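Local coordinates for G-protein alpha subunit Galpha7 (Naegleria fowleri, PDB 6NE6) that probably binds and hydrolyses GTP as the alpha subunit of a heterotrimeric G protein, switching between GDP- and GTP-bound states to pass on signals from membrane receptors, at residues A[9-13]-A[322-326]; A[24-28]-A[305-311]; A[106-110]-A[135-139]. One frame throughout, in Å; residues are numbered along the deposited sequence.

Contact 1: A[9-13]-A[322-326]; sequences MKKIL and ILSAE
Lys-10 reaches across to Ile-322 and Glu-326, and both the alkyl part of its side chain and the ammonium group take part. The lysine and Ile-322 run past one another in opposite directions, which lays Lys-10 CE against the CG2 branch of the isoleucine at 3.4 Å, tighter than an ordinary carbon contact. Two successive bends, chi3 81° and chi4 74°, curl the end of the chain instead of letting it reach straight out. Glu-326 comes in at a slant to it with its own chain extended, and OE1 lies 3.4 Å from Lys-10 CD. The ion pair itself is loose, Lys-10 NZ standing 3.6 Å from Glu-326 OE1. A water makes a separate link, joining the lysine ammonium to the helix backbone: it donates to the main-chain O of Ile-322 at 2.9 Å and accepts a weak hydrogen bond from Lys-10 NZ.

Strand 10-16 lies inside the six-stranded sheet of the Ras-like domain, between strands 173-180 and 199-205, and helix 308-326 is the C-terminal helix that packs against that sheet in G alpha subunits. The short strand and helix axes make an angle of 130° here, and the distance between them is bridged by side chains.

Deeper in, the apolar half takes over. Ile-322 uses its other branch: CD1 meets Ile-12 CD1 at 3.8 Å, methyl against methyl, so the two arms of one isoleucine serve two strand residues. Leu-323 adds a marginal touch, its CD2 lying 4.2 Å from Lys-10 CD. Further along the sheet, Ile-322 also packs on Tyr-244 and Ser-199, while Ile-12 rests on Leu-201. Asp-198 gives the lysine ammonium a second, long and weak ionic partner.

Contact 2: A[24-28]-A[305-311]; sequences TIFKQ and ALDKANL
Gln-28 starts with CG beside its backbone N (chi1 -68°) and then bends sharply at chi2, -78°, so its amide turns across the start of helix 308-326 and over the main chain before it. Its NE2 donates to Ala-305 O at 3.0 Å, with an N-H...O angle of 158°; the carbonyl is met in its own plane, on a lone pair, and the acceptor lies close to the plane of the glutamine amide. At the other end of the amide, OE1 receives a weak bond from Lys-308 NZ, 3.4 Å away.

Beneath this polar layer, Ala-305 CB meets both Thr-24 CG2 and Ile-25 CG1, 3.7 Å from each. Leu-311 presses its CD2 against Gln-28 CB at 3.5 Å, while Leu-306 turns its CD2 back toward the threonine methyl. Asp-307 caps the new helix by accepting from Asn-310 N, which approaches from above the carboxylate plane.

Helix 22-32 follows what looks like the P-loop, and the turn at Ala-305, whose N is held by Asn-248 OD1, probably corresponds to the guanine-recognition loop of G alpha subunits. The NE2 bond and the weak acceptance at OE1 are consistent with the modelled orientation of the Gln-28 amide, an uncharged group that joins the helix after the probable P-loop to that turn.

Contact 3: A[106-110]-A[135-139]; sequences IAELW and FDNLD. With EDO (1,2-ethanediol), chain G.
Trp-110 lies with one face on Phe-135 and its N-H aimed at Asp-136. Phe-135 CB sits over the five-membered ring, almost on the ring normal and 3.4 Å from its centroid, a CH-pi contact made by the methylene instead of the phenyl. The phenyl reaches on to the six-membered ring, where the two centroids are 4.6 Å apart and the planes are inclined at 38°, too oblique to be a stack or an edge-to-face pair. At the indole edge, Trp-110 NE1 gives a nearly straight hydrogen bond to Asp-136 OD1, 2.8 Å long with an N-H...O angle of 166°. The acceptor is in the plane of the indole, but the N-H reaches the carboxylate from above its plane. With Phe-135 against one face and Asp-136 at the edge, the rotation of the indole is restrained. The reach itself follows from chi1 of Trp-110, -179°, which carries CG away from the backbone N and across to the other segment.

Both segments belong to the all-helical domain that G alpha subunits carry inserted in their Ras-like domain: the contact joins the C-terminal part of helix 100-109 to the break between helices 131-136 and 138-141.

Next to the aromatic pair, Ile-106 CG2 touches both Phe-135 CE1, at 3.7 Å, and Leu-138 CD1, at 3.8 Å. The same leucine methyl lies 3.9 Å from Ala-107 CB. On the outer side, a 1,2-ethanediol, probably from the crystallisation liquor, donates from its O2 to the main-chain O of Leu-138 at 2.9 Å and rests on the Ala-107 methyl. Farther out, Leu-116 and Met-119 of helix 113-120 touch Trp-110, whereas Ile-53, Asn-56 and Leu-60 of helix 39-66 pack around Phe-135.

Following the chain from its N terminus, strand 10-16 enters contact 1 first, and helix 22-32 enters contact 2 right after it. The chain then leaves for the helical part, where contact 3 closes a short loop of 24 intervening residues between 106-110 and 135-139. It returns through the rest of the sheet; the turn into helix 308-326 and its first residues close contact 2, and its far end closes contact 1. The three loops therefore sit one within another without crossing. Contacts 1 and 2 thus share one helix, with centres 19 Å apart; contact 3 belongs to the helical part, its centre 44 Å from that of contact 1.

Contact 1: A[9-13]-A[322-326]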
loop_
_atom_site.group_PDB
_atom_site.type_symbol
_atom_site.label_atom_id
_atom_site.label_comp_id
_atom_site.label_asym_id
_atom_site.label_seq_id
_atom_site.Cartn_x
_atom_site.Cartn_y
_atom_site.Cartn_z
ATOM N N MET A 9 18.744 15.339 -13.839
ATOM C CA MET A 9 18.251 14.608 -12.679
ATOM C C MET A 9 17.627 13.293 -13.137
ATOM O O MET A 9 16.796 13.284 -14.050
ATOM C CB MET A 9 17.225 15.444 -11.914
ATOM C CG MET A 9 16.513 14.670 -10.824
ATOM S SD MET A 9 15.408 15.767 -9.892
ATOM C CE MET A 9 16.610 16.620 -8.876
ATOM N N LYS A 10 18.016 12.189 -12.503
ATOM C CA LYS A 10 17.480 10.880 -12.867
ATOM C C LYS A 10 16.173 10.654 -12.120
ATOM O O LYS A 10 16.167 10.465 -10.897
ATOM C CB LYS A 10 18.505 9.786 -12.578
ATOM C CG LYS A 10 19.798 9.969 -13.362
ATOM C CD LYS A 10 20.623 8.703 -13.431
ATOM C CE LYS A 10 20.108 7.766 -14.520
ATOM N NZ LYS A 10 20.440 8.203 -15.902
ATOM N N LYS A 11 15.059 10.667 -12.849
ATOM C CA LYS A 11 13.752 10.567 -12.217
ATOM C C LYS A 11 13.266 9.125 -12.236
ATOM O O LYS A 11 13.351 8.436 -13.258
ATOM C CB LYS A 11 12.732 11.484 -12.897
ATOM C CG LYS A 11 13.176 12.954 -12.925
ATOM C CD LYS A 11 11.981 13.895 -12.918
ATOM C CE LYS A 11 12.411 15.331 -12.616
ATOM N NZ LYS A 11 11.242 16.257 -12.718
ATOM N N ILE A 12 12.730 8.697 -11.100
ATOM C CA ILE A 12 12.273 7.331 -10.880
ATOM C C ILE A 12 10.783 7.400 -10.605
ATOM O O ILE A 12 10.361 8.003 -9.606
ATOM C CB ILE A 12 13.011 6.683 -9.706
ATOM C CG1 ILE A 12 14.524 6.713 -9.957
ATOM C CG2 ILE A 12 12.496 5.270 -9.454
ATOM C CD1 ILE A 12 15.303 6.209 -8.774
ATOM N N LEU A 13 9.990 6.790 -11.482
ATOM C CA LEU A 13 8.536 6.858 -11.417
ATOM C C LEU A 13 7.988 5.630 -10.717
ATOM O O LEU A 13 8.280 4.504 -11.125
ATOM C CB LEU A 13 7.932 6.942 -12.820
ATOM C CG LEU A 13 6.401 6.900 -12.942
ATOM C CD1 LEU A 13 5.767 8.098 -12.240
ATOM C CD2 LEU A 13 5.982 6.853 -14.423
ATOM N N ILE A 322 20.952 1.594 -11.467
ATOM C CA ILE A 322 20.644 2.632 -12.447
ATOM C C ILE A 322 21.923 3.336 -12.879
ATOM O O ILE A 322 22.163 3.556 -14.072
ATOM C CB ILE A 322 19.630 3.636 -11.881
ATOM C CG1 ILE A 322 18.249 3.007 -11.798
ATOM C CG2 ILE A 322 19.581 4.876 -12.759
ATOM C CD1 ILE A 322 17.261 3.846 -10.988
ATOM N N LEU A 323 22.761 3.693 -11.910
ATOM C CA LEU A 323 24.008 4.375 -12.236
ATOM C C LEU A 323 24.921 3.483 -13.060
ATOM O O LEU A 323 25.611 3.961 -13.969
ATOM C CB LEU A 323 24.716 4.831 -10.962
ATOM C CG LEU A 323 24.095 6.028 -10.235
ATOM C CD1 LEU A 323 24.965 6.454 -9.076
ATOM C CD2 LEU A 323 23.895 7.180 -11.221
ATOM N N SER A 324 24.928 2.181 -12.771
ATOM C CA SER A 324 25.825 1.287 -13.498
ATOM C C SER A 324 25.415 1.149 -14.959
ATOM O O SER A 324 26.272 0.931 -15.820
ATOM C CB SER A 324 25.884 -0.085 -12.817
ATOM O OG SER A 324 24.745 -0.867 -13.121
ATOM N N ALA A 325 24.125 1.296 -15.259
ATOM C CA ALA A 325 23.617 1.230 -16.625
ATOM C C ALA A 325 23.740 2.548 -17.382
ATOM O O ALA A 325 23.560 2.553 -18.603
ATOM C CB ALA A 325 22.151 0.792 -16.613
ATOM N N GLU A 326 24.054 3.649 -16.692
ATOM C CA GLU A 326 24.090 4.960 -17.334
ATOM C C GLU A 326 25.074 4.989 -18.500
ATOM O O GLU A 326 24.778 5.559 -19.557
ATOM C CB GLU A 326 24.446 6.026 -16.295
ATOM C CG GLU A 326 24.502 7.457 -16.808
ATOM C CD GLU A 326 24.620 8.464 -15.673
ATOM O OE1 GLU A 326 23.789 8.412 -14.741
ATOM O OE2 GLU A 326 25.551 9.298 -15.700
HETATM O O HOH W 1 20.913 5.032 -16.173
#

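Contact 2: A[24-28]-A[305-311]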
loop_
_atom_site.group_PDB
_atom_site.type_symbol
_atom_site.label_atom_id
_atom_site.label_comp_id
_atom_site.label_asym_id
_atom_site.label_seq_id
_atom_site.Cartn_x
_atom_site.Cartn_y
_atom_site.Cartn_z
ATOM N N THR A 24 3.376 3.966 0.146
ATOM C CA THR A 24 4.225 3.719 1.312
ATOM C C THR A 24 5.687 3.983 0.985
ATOM O O THR A 24 6.416 4.595 1.780
ATOM C CB THR A 24 4.063 2.273 1.795
ATOM O OG1 THR A 24 2.672 1.978 1.926
ATOM C CG2 THR A 24 4.759 2.076 3.152
ATOM N N ILE A 25 6.134 3.519 -0.186
ATOM C CA ILE A 25 7.502 3.764 -0.621
ATOM C C ILE A 25 7.778 5.256 -0.675
ATOM O O ILE A 25 8.825 5.724 -0.211
ATOM C CB ILE A 25 7.758 3.105 -1.988
ATOM C CG1 ILE A 25 7.642 1.592 -1.845
ATOM C CG2 ILE A 25 9.131 3.492 -2.496
ATOM C CD1 ILE A 25 7.919 0.843 -3.139
ATOM N N PHE A 26 6.854 6.021 -1.272
ATOM C CA PHE A 26 7.090 7.456 -1.409
ATOM C C PHE A 26 7.156 8.125 -0.041
ATOM O O PHE A 26 8.024 8.966 0.206
ATOM C CB PHE A 26 6.015 8.123 -2.273
ATOM C CG PHE A 26 6.318 9.578 -2.557
ATOM C CD1 PHE A 26 7.124 9.924 -3.624
ATOM C CD2 PHE A 26 5.839 10.583 -1.735
ATOM C CE1 PHE A 26 7.440 11.252 -3.881
ATOM C CE2 PHE A 26 6.157 11.919 -1.988
ATOM C CZ PHE A 26 6.962 12.244 -3.066
ATOM N N LYS A 27 6.235 7.776 0.858
ATOM C CA LYS A 27 6.223 8.419 2.167
ATOM C C LYS A 27 7.460 8.057 2.974
ATOM O O LYS A 27 7.999 8.899 3.710
ATOM C CB LYS A 27 4.939 8.060 2.916
ATOM C CG LYS A 27 3.715 8.775 2.365
ATOM C CD LYS A 27 2.443 8.388 3.133
ATOM C CE LYS A 27 2.060 6.921 2.900
ATOM N NZ LYS A 27 0.639 6.665 3.306
ATOM N N GLN A 28 7.939 6.818 2.848
ATOM C CA GLN A 28 9.179 6.452 3.522
ATOM C C GLN A 28 10.357 7.226 2.953
ATOM O O GLN A 28 11.257 7.636 3.701
ATOM C CB GLN A 28 9.430 4.952 3.407
ATOM C CG GLN A 28 8.438 4.112 4.173
ATOM C CD GLN A 28 8.707 4.058 5.674
ATOM O OE1 GLN A 28 8.968 5.081 6.324
ATOM N NE2 GLN A 28 8.638 2.856 6.236
ATOM N N ALA A 305 8.023 -2.189 2.246
ATOM C CA ALA A 305 8.108 -0.735 2.302
ATOM C C ALA A 305 7.896 -0.203 3.713
ATOM O O ALA A 305 8.442 0.845 4.065
ATOM C CB ALA A 305 7.088 -0.110 1.344
ATOM N N LEU A 306 7.120 -0.907 4.541
ATOM C CA LEU A 306 6.914 -0.456 5.914
ATOM C C LEU A 306 8.168 -0.615 6.764
ATOM O O LEU A 306 8.253 -0.023 7.845
ATOM C CB LEU A 306 5.740 -1.212 6.545
ATOM C CG LEU A 306 4.360 -0.880 5.979
ATOM C CD1 LEU A 306 3.320 -1.872 6.502
ATOM C CD2 LEU A 306 3.962 0.542 6.390
ATOM N N ASP A 307 9.145 -1.390 6.295
ATOM C CA ASP A 307 10.430 -1.542 6.982
ATOM C C ASP A 307 11.402 -0.538 6.375
ATOM O O ASP A 307 11.997 -0.791 5.322
ATOM C CB ASP A 307 10.943 -2.975 6.841
ATOM C CG ASP A 307 12.275 -3.206 7.562
ATOM O OD1 ASP A 307 13.011 -2.239 7.832
ATOM O OD2 ASP A 307 12.592 -4.376 7.852
ATOM N N LYS A 308 11.586 0.598 7.054
ATOM C CA LYS A 308 12.344 1.684 6.437
ATOM C C LYS A 308 13.780 1.262 6.145
ATOM O O LYS A 308 14.326 1.600 5.089
ATOM C CB LYS A 308 12.305 2.929 7.323
ATOM C CG LYS A 308 13.135 4.088 6.781
ATOM C CD LYS A 308 13.356 5.143 7.850
ATOM C CE LYS A 308 12.147 6.038 7.993
ATOM N NZ LYS A 308 11.101 5.466 8.885
ATOM N N ALA A 309 14.400 0.489 7.050
ATOM C CA ALA A 309 15.773 0.044 6.820
ATOM C C ALA A 309 15.865 -0.893 5.621
ATOM O O ALA A 309 16.821 -0.813 4.842
ATOM C CB ALA A 309 16.333 -0.635 8.071
ATOM N N ASN A 310 14.891 -1.796 5.462
ATOM C CA ASN A 310 14.891 -2.694 4.308
ATOM C C ASN A 310 14.655 -1.921 3.021
ATOM O O ASN A 310 15.302 -2.190 2.002
ATOM C CB ASN A 310 13.823 -3.782 4.477
ATOM C CG ASN A 310 13.759 -4.753 3.287
ATOM O OD1 ASN A 310 12.756 -4.816 2.561
ATOM N ND2 ASN A 310 14.822 -5.523 3.095
ATOM N N LEU A 311 13.726 -0.964 3.049
ATOM C CA LEU A 311 13.437 -0.188 1.850
ATOM C C LEU A 311 14.660 0.610 1.426
ATOM O O LEU A 311 14.991 0.669 0.238
ATOM C CB LEU A 311 12.245 0.726 2.091
ATOM C CG LEU A 311 11.830 1.596 0.904
ATOM C CD1 LEU A 311 11.457 0.755 -0.320
ATOM C CD2 LEU A 311 10.688 2.494 1.304
#

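Contact 3: A[106-110]-A[135-139]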
loop_
_atom_site.group_PDB
_atom_site.type_symbol
_atom_site.label_atom_id
_atom_site.label_comp_id
_atom_site.label_asym_id
_atom_site.label_seq_id
_atom_site.Cartn_x
_atom_site.Cartn_y
_atom_site.Cartn_z
ATOM N N ILE A 106 -15.659 1.944 19.131
ATOM C CA ILE A 106 -14.901 1.106 18.210
ATOM C C ILE A 106 -13.932 0.219 18.978
ATOM O O ILE A 106 -13.779 -0.965 18.663
ATOM C CB ILE A 106 -14.187 1.976 17.162
ATOM C CG1 ILE A 106 -15.226 2.654 16.256
ATOM C CG2 ILE A 106 -13.198 1.127 16.345
ATOM C CD1 ILE A 106 -14.655 3.756 15.353
ATOM N N ALA A 107 -13.267 0.773 20.003
ATOM C CA ALA A 107 -12.359 -0.035 20.819
ATOM C C ALA A 107 -13.098 -1.165 21.525
ATOM O O ALA A 107 -12.569 -2.279 21.658
ATOM C CB ALA A 107 -11.639 0.843 21.838
ATOM N N GLU A 108 -14.318 -0.901 21.997
ATOM C CA GLU A 108 -15.080 -1.971 22.623
ATOM C C GLU A 108 -15.459 -3.038 21.597
ATOM O O GLU A 108 -15.350 -4.242 21.872
ATOM C CB GLU A 108 -16.311 -1.391 23.329
ATOM C CG GLU A 108 -17.004 -2.334 24.291
ATOM C CD GLU A 108 -16.132 -2.786 25.466
ATOM O OE1 GLU A 108 -15.307 -1.989 25.995
ATOM O OE2 GLU A 108 -16.270 -3.955 25.866
ATOM N N LEU A 109 -15.892 -2.625 20.400
ATOM C CA LEU A 109 -16.228 -3.610 19.370
ATOM C C LEU A 109 -15.012 -4.401 18.903
ATOM O O LEU A 109 -15.152 -5.540 18.446
ATOM C CB LEU A 109 -16.882 -2.931 18.168
ATOM C CG LEU A 109 -18.400 -2.941 18.049
ATOM C CD1 LEU A 109 -18.780 -2.574 16.616
ATOM C CD2 LEU A 109 -19.002 -4.287 18.430
ATOM N N TRP A 110 -13.818 -3.813 18.974
ATOM C CA TRP A 110 -12.621 -4.556 18.594
ATOM C C TRP A 110 -12.352 -5.741 19.523
ATOM O O TRP A 110 -11.547 -6.614 19.170
ATOM C CB TRP A 110 -11.452 -3.564 18.557
ATOM C CG TRP A 110 -10.072 -4.056 18.168
ATOM C CD1 TRP A 110 -8.919 -3.799 18.841
ATOM C CD2 TRP A 110 -9.693 -4.818 17.003
ATOM N NE1 TRP A 110 -7.847 -4.366 18.192
ATOM C CE2 TRP A 110 -8.294 -4.994 17.062
ATOM C CE3 TRP A 110 -10.398 -5.371 15.928
ATOM C CZ2 TRP A 110 -7.578 -5.701 16.083
ATOM C CZ3 TRP A 110 -9.687 -6.082 14.956
ATOM C CH2 TRP A 110 -8.290 -6.236 15.048
ATOM N N PHE A 135 -6.632 0.007 15.185
ATOM C CA PHE A 135 -7.480 -0.460 16.279
ATOM C C PHE A 135 -6.668 -0.674 17.552
ATOM O O PHE A 135 -7.115 -0.331 18.658
ATOM C CB PHE A 135 -8.170 -1.776 15.913
ATOM C CG PHE A 135 -9.251 -1.673 14.860
ATOM C CD1 PHE A 135 -10.103 -0.582 14.782
ATOM C CD2 PHE A 135 -9.439 -2.730 13.969
ATOM C CE1 PHE A 135 -11.118 -0.543 13.816
ATOM C CE2 PHE A 135 -10.445 -2.695 13.010
ATOM C CZ PHE A 135 -11.289 -1.612 12.935
ATOM N N ASP A 136 -5.471 -1.251 17.418
ATOM C CA ASP A 136 -4.668 -1.539 18.604
ATOM C C ASP A 136 -4.088 -0.285 19.236
ATOM O O ASP A 136 -3.636 -0.346 20.384
ATOM C CB ASP A 136 -3.516 -2.487 18.264
ATOM C CG ASP A 136 -3.968 -3.923 18.090
ATOM O OD1 ASP A 136 -5.051 -4.290 18.609
ATOM O OD2 ASP A 136 -3.211 -4.690 17.453
ATOM N N ASN A 137 -4.045 0.834 18.504
ATOM C CA ASN A 137 -3.527 2.087 19.042
ATOM C C ASN A 137 -4.629 3.091 19.360
ATOM O O ASN A 137 -4.363 4.298 19.428
ATOM C CB ASN A 137 -2.510 2.700 18.073
ATOM C CG ASN A 137 -1.198 1.946 18.078
ATOM O OD1 ASN A 137 -0.392 2.092 18.998
ATOM N ND2 ASN A 137 -0.992 1.104 17.075
ATOM N N LEU A 138 -5.853 2.622 19.595
ATOM C CA LEU A 138 -6.944 3.561 19.832
ATOM C C LEU A 138 -6.815 4.313 21.155
ATOM O O LEU A 138 -7.425 5.375 21.297
ATOM C CB LEU A 138 -8.286 2.838 19.750
ATOM C CG LEU A 138 -8.878 2.680 18.346
ATOM C CD1 LEU A 138 -10.106 1.777 18.392
ATOM C CD2 LEU A 138 -9.240 4.046 17.753
ATOM N N ASP A 139 -6.040 3.804 22.126
ATOM C CA ASP A 139 -5.835 4.570 23.352
ATOM C C ASP A 139 -5.206 5.922 23.048
ATOM O O ASP A 139 -5.597 6.942 23.625
ATOM C CB ASP A 139 -4.964 3.787 24.339
ATOM C CG ASP A 139 -5.715 2.649 24.997
ATOM O OD1 ASP A 139 -6.949 2.764 25.154
ATOM O OD2 ASP A 139 -5.070 1.640 25.355
HETATM C C1 EDO G . -10.318 3.609 24.140
HETATM O O1 EDO G . -11.479 3.402 24.971
HETATM C C2 EDO G . -10.691 4.396 22.885
HETATM O O2 EDO G . -9.899 5.593 22.779
#